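Local coordinates for protein IWS1 (Encephalitozoon cuniculi, PDB 2XPP) that probably acts as a nuclear transcription factor that helps regulate transcription by RNA polymerase II, at residues G61-D64 and E65-G68; I81-R84 and K85-D89. All blocks are in the same frame, centred on the assembly; numbering follows the deposited sequence.

Contact 1: G61-D64 and E65-G68; sequences GILD and EIKG
Ile62 and Leu63 both lean on Ile66 one turn further along the same helix, and this small apolar patch is the tightly packed half of the contact. The methyl CD1 of Ile66 receives Ile62 CG2 at 4.2 Å, while the Leu63 side chain crosses that of Ile66 obliquely. In the backbone Ile66 N bonds to Ile62 O (3.0 Å), and Lys67 N to Leu63 O and Gly68 N to Asp64 O continue the same i to i+4 pattern.

On the polar side the Glu65 carboxylate is buried, and the looser, more exposed part is Asp64 with its water. Glu65 is bent about CB-CG (chi2 65°), which folds its carboxylate back over the start of the helix and brings OE1 to 3.1 Å from Gly61 O, a meeting of two acceptors rather than a bond. Lys14 forms a salt bridge with OE1 and probably eases this approach, and Gln18 bonds OE2. One water donates to Glu65 OE2 at 2.7 Å and, at a longer 3.3 Å, to Asp64 OD2, spanning two carboxylates that would probably repel each other.

Gly61, with positive phi, is the C-prime residue of a Schellman motif that ends helix 54-59, so one helix stops just as helix 62-70 starts. Around this helix, helix 5-30 meets Ile62 and Glu65, helix 98-104 meets Leu63 and Asp64, and Leu91 of helix 81-92 packs against Leu63 and Ile66.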
loop_
_atom_site.group_PDB
_atom_site.type_symbol
_atom_site.label_atom_id
_atom_site.label_comp_id
_atom_site.label_asym_id
_atom_site.label_seq_id
_atom_site.Cartn_x
_atom_site.Cartn_y
_atom_site.Cartn_z
ATOM N N GLY A 61 3.773 8.359 -8.114
ATOM C CA GLY A 61 4.223 7.100 -7.451
ATOM C C GLY A 61 3.814 6.981 -5.996
ATOM O O GLY A 61 4.478 6.302 -5.198
ATOM N N ILE A 62 2.674 7.582 -5.639
ATOM C CA ILE A 62 2.268 7.571 -4.231
ATOM C C ILE A 62 2.009 6.123 -3.760
ATOM O O ILE A 62 1.991 5.858 -2.535
ATOM C CB ILE A 62 1.017 8.468 -3.948
ATOM C CG1 ILE A 62 0.888 8.832 -2.454
ATOM C CG2 ILE A 62 -0.259 7.750 -4.399
ATOM C CD1 ILE A 62 2.038 9.666 -1.930
ATOM N N LEU A 63 1.742 5.201 -4.685
ATOM C CA LEU A 63 1.545 3.826 -4.270
ATOM C C LEU A 63 2.771 3.253 -3.588
ATOM O O LEU A 63 2.624 2.335 -2.750
ATOM C CB LEU A 63 1.054 2.881 -5.411
ATOM C CG LEU A 63 -0.318 3.274 -5.925
ATOM C CD1 LEU A 63 -0.673 2.418 -7.159
ATOM C CD2 LEU A 63 -1.444 3.158 -4.869
ATOM N N ASP A 64 3.962 3.757 -3.933
ATOM C CA ASP A 64 5.212 3.332 -3.258
ATOM C C ASP A 64 5.159 3.661 -1.769
ATOM O O ASP A 64 5.562 2.817 -0.933
ATOM C CB ASP A 64 6.444 4.048 -3.856
ATOM C CG ASP A 64 6.738 3.664 -5.301
ATOM O OD1 ASP A 64 6.031 2.838 -5.923
ATOM O OD2 ASP A 64 7.714 4.229 -5.831
ATOM N N GLU A 65 4.688 4.865 -1.417
ATOM C CA GLU A 65 4.644 5.302 0.003
ATOM C C GLU A 65 3.515 4.577 0.730
ATOM O O GLU A 65 3.674 4.173 1.891
ATOM C CB GLU A 65 4.429 6.822 0.134
ATOM C CG GLU A 65 5.755 7.574 -0.122
ATOM C CD GLU A 65 6.263 7.407 -1.543
ATOM O OE1 GLU A 65 5.466 7.482 -2.521
ATOM O OE2 GLU A 65 7.479 7.198 -1.706
ATOM N N ILE A 66 2.378 4.393 0.043
ATOM C CA ILE A 66 1.271 3.645 0.665
ATOM C C ILE A 66 1.735 2.207 0.996
ATOM O O ILE A 66 1.530 1.720 2.131
ATOM C CB ILE A 66 0.007 3.659 -0.175
ATOM C CG1 ILE A 66 -0.557 5.098 -0.177
ATOM C CG2 ILE A 66 -1.047 2.705 0.454
ATOM C CD1 ILE A 66 -1.698 5.271 -1.275
ATOM N N LYS A 67 2.371 1.556 0.019
ATOM C CA LYS A 67 2.991 0.234 0.216
ATOM C C LYS A 67 3.937 0.239 1.427
ATOM O O LYS A 67 3.851 -0.634 2.284
ATOM C CB LYS A 67 3.792 -0.146 -1.009
ATOM C CG LYS A 67 4.557 -1.494 -0.887
ATOM C CD LYS A 67 5.356 -1.735 -2.161
ATOM C CE LYS A 67 5.973 -3.094 -2.142
ATOM N NZ LYS A 67 6.975 -3.133 -3.281
ATOM N N GLY A 68 4.854 1.202 1.458
ATOM C CA GLY A 68 5.798 1.327 2.603
ATOM C C GLY A 68 5.115 1.402 3.949
ATOM O O GLY A 68 5.564 0.766 4.936
HETATM O O HOH W 1 9.004 6.437 -3.776
#

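Contact 2: I81-R84 and K85-D89; sequences IKIR and KRLLD
Lys85 turns its CG away from its own carbonyl carbon (chi1 -75°) and runs extended from there, while Ile81 reaches forward with CG1 anti to the backbone N (chi1 -162°); the two meet where Ile81 CD1 touches Lys85 CE at 3.9 Å. This is i to i+4 packing along helix 81-92, part of the helical bundle of the TFIIS N-terminal domain family. The aliphatic stem of the lysine is thus laid along the helix surface, and its NZ goes on to a salt bridge with Glu122.

Arg84 bends back at chi3, bringing its guanidinium under Ile81, whose CG1 lies 3.4 Å above the plane and offset toward its rim. Pro79 O accepts a hydrogen bond from its NH1 and Glu119 forms a salt bridge with its NE, linking the first turn of the helix to the segment just before it and to the loop that precedes helix 121-138.

Another face is apolar. Ile83 and Leu87 lie side by side and point the same way, with Ile83 CG2 3.9 Å from Leu87 CD1, and the bond from Leu87 N to Ile83 O (3.0 Å) runs beside them. Leu88 turns instead to Val110 and Tyr113 of helix 106-115 and to Val123 and Leu130 of helix 121-138. On the polar flank Arg86 divides its guanidinium: NH2 forms a salt bridge with Asp46, NE bonds Ser45, and NH1 forms a salt bridge with Asp89 OD2 at 2.6 Å.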
loop_
_atom_site.group_PDB
_atom_site.type_symbol
_atom_site.label_atom_id
_atom_site.label_comp_id
_atom_site.label_asym_id
_atom_site.label_seq_id
_atom_site.Cartn_x
_atom_site.Cartn_y
_atom_site.Cartn_z
ATOM N N ILE A 81 -3.274 -1.547 13.518
ATOM C CA ILE A 81 -4.403 -1.964 12.645
ATOM C C ILE A 81 -5.175 -0.719 12.117
ATOM O O ILE A 81 -5.848 -0.776 11.052
ATOM C CB ILE A 81 -5.338 -2.980 13.391
ATOM C CG1 ILE A 81 -6.207 -3.744 12.353
ATOM C CG2 ILE A 81 -6.164 -2.289 14.463
ATOM C CD1 ILE A 81 -7.064 -4.794 12.928
ATOM N N LYS A 82 -5.103 0.397 12.841
ATOM C CA LYS A 82 -5.826 1.601 12.340
ATOM C C LYS A 82 -5.215 2.074 11.018
ATOM O O LYS A 82 -5.937 2.495 10.086
ATOM C CB LYS A 82 -5.830 2.698 13.387
ATOM C CG LYS A 82 -6.301 4.052 12.837
ATOM C CD LYS A 82 -6.591 4.993 13.983
ATOM C CE LYS A 82 -6.484 6.455 13.576
ATOM N NZ LYS A 82 -5.151 7.066 14.009
ATOM N N ILE A 83 -3.883 1.982 10.904
ATOM C CA ILE A 83 -3.186 2.255 9.663
ATOM C C ILE A 83 -3.528 1.272 8.540
ATOM O O ILE A 83 -3.823 1.681 7.388
ATOM C CB ILE A 83 -1.651 2.269 9.874
ATOM C CG1 ILE A 83 -1.314 3.278 10.989
ATOM C CG2 ILE A 83 -0.933 2.486 8.515
ATOM C CD1 ILE A 83 0.001 2.927 11.693
ATOM N N ARG A 84 -3.533 -0.008 8.890
ATOM C CA ARG A 84 -3.861 -1.084 7.948
ATOM C C ARG A 84 -5.255 -0.839 7.370
ATOM O O ARG A 84 -5.447 -0.879 6.138
ATOM C CB ARG A 84 -3.782 -2.439 8.638
ATOM C CG ARG A 84 -2.353 -2.649 9.179
ATOM C CD ARG A 84 -1.984 -4.093 9.447
ATOM N NE ARG A 84 -2.941 -4.943 10.167
ATOM C CZ ARG A 84 -2.870 -5.218 11.480
ATOM N NH1 ARG A 84 -1.962 -4.619 12.235
ATOM N NH2 ARG A 84 -3.726 -6.062 12.057
ATOM N N LYS A 85 -6.213 -0.591 8.242
ATOM C CA LYS A 85 -7.609 -0.399 7.785
ATOM C C LYS A 85 -7.737 0.840 6.922
ATOM O O LYS A 85 -8.336 0.791 5.821
ATOM C CB LYS A 85 -8.541 -0.286 8.976
ATOM C CG LYS A 85 -8.736 -1.625 9.581
ATOM C CD LYS A 85 -9.698 -1.490 10.726
ATOM C CE LYS A 85 -10.032 -2.867 11.190
ATOM N NZ LYS A 85 -11.030 -2.783 12.288
ATOM N N ARG A 86 -7.184 1.946 7.392
ATOM C CA ARG A 86 -7.427 3.205 6.706
ATOM C C ARG A 86 -6.761 3.264 5.317
ATOM O O ARG A 86 -7.381 3.737 4.379
ATOM C CB ARG A 86 -6.927 4.339 7.535
ATOM C CG ARG A 86 -7.246 5.653 6.902
ATOM C CD ARG A 86 -8.765 5.966 7.002
ATOM N NE ARG A 86 -8.984 7.283 6.429
ATOM C CZ ARG A 86 -10.026 7.663 5.708
ATOM N NH1 ARG A 86 -11.020 6.815 5.453
ATOM N NH2 ARG A 86 -10.062 8.902 5.242
ATOM N N LEU A 87 -5.547 2.746 5.213
ATOM C CA LEU A 87 -4.845 2.697 3.914
ATOM C C LEU A 87 -5.502 1.734 2.949
ATOM O O LEU A 87 -5.502 2.003 1.758
ATOM C CB LEU A 87 -3.336 2.464 4.018
ATOM C CG LEU A 87 -2.636 3.689 4.657
ATOM C CD1 LEU A 87 -1.151 3.354 4.704
ATOM C CD2 LEU A 87 -2.890 4.985 3.878
ATOM N N LEU A 88 -6.053 0.620 3.417
ATOM C CA LEU A 88 -6.757 -0.270 2.486
ATOM C C LEU A 88 -8.011 0.463 1.995
ATOM O O LEU A 88 -8.383 0.333 0.843
ATOM C CB LEU A 88 -7.192 -1.590 3.141
ATOM C CG LEU A 88 -6.033 -2.573 3.390
ATOM C CD1 LEU A 88 -6.635 -3.824 3.969
ATOM C CD2 LEU A 88 -5.196 -2.921 2.145
ATOM N N ASP A 89 -8.667 1.219 2.885
ATOM C CA ASP A 89 -9.845 2.029 2.482
ATOM C C ASP A 89 -9.464 3.048 1.394
ATOM O O ASP A 89 -10.234 3.227 0.407
ATOM C CB ASP A 89 -10.410 2.755 3.715
ATOM C CG ASP A 89 -11.611 3.642 3.407
ATOM O OD1 ASP A 89 -12.530 3.216 2.654
ATOM O OD2 ASP A 89 -11.643 4.767 3.978
#

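Contact 1 comes first along the chain, on helix 62-70, and contact 2 follows on helix 81-92, the next helix of this all-helical domain. Each is a local contact of one helix, contact 1 including the glycine just ahead of it, so the two stand in series, with their centres about 14 Å apart. They nevertheless touch: Ile66 O of contact 1 lies 4.1 Å from Leu87 CD1 of contact 2, a packing approach. Contact 1 lies nearer the centre of the chain and looks toward helix 5-30 and helix 98-104; contact 2 engages helix 36-48, helix 106-115 and helix 121-138. Local turns of two successive helices thereby join early and late helices into one compact bundle.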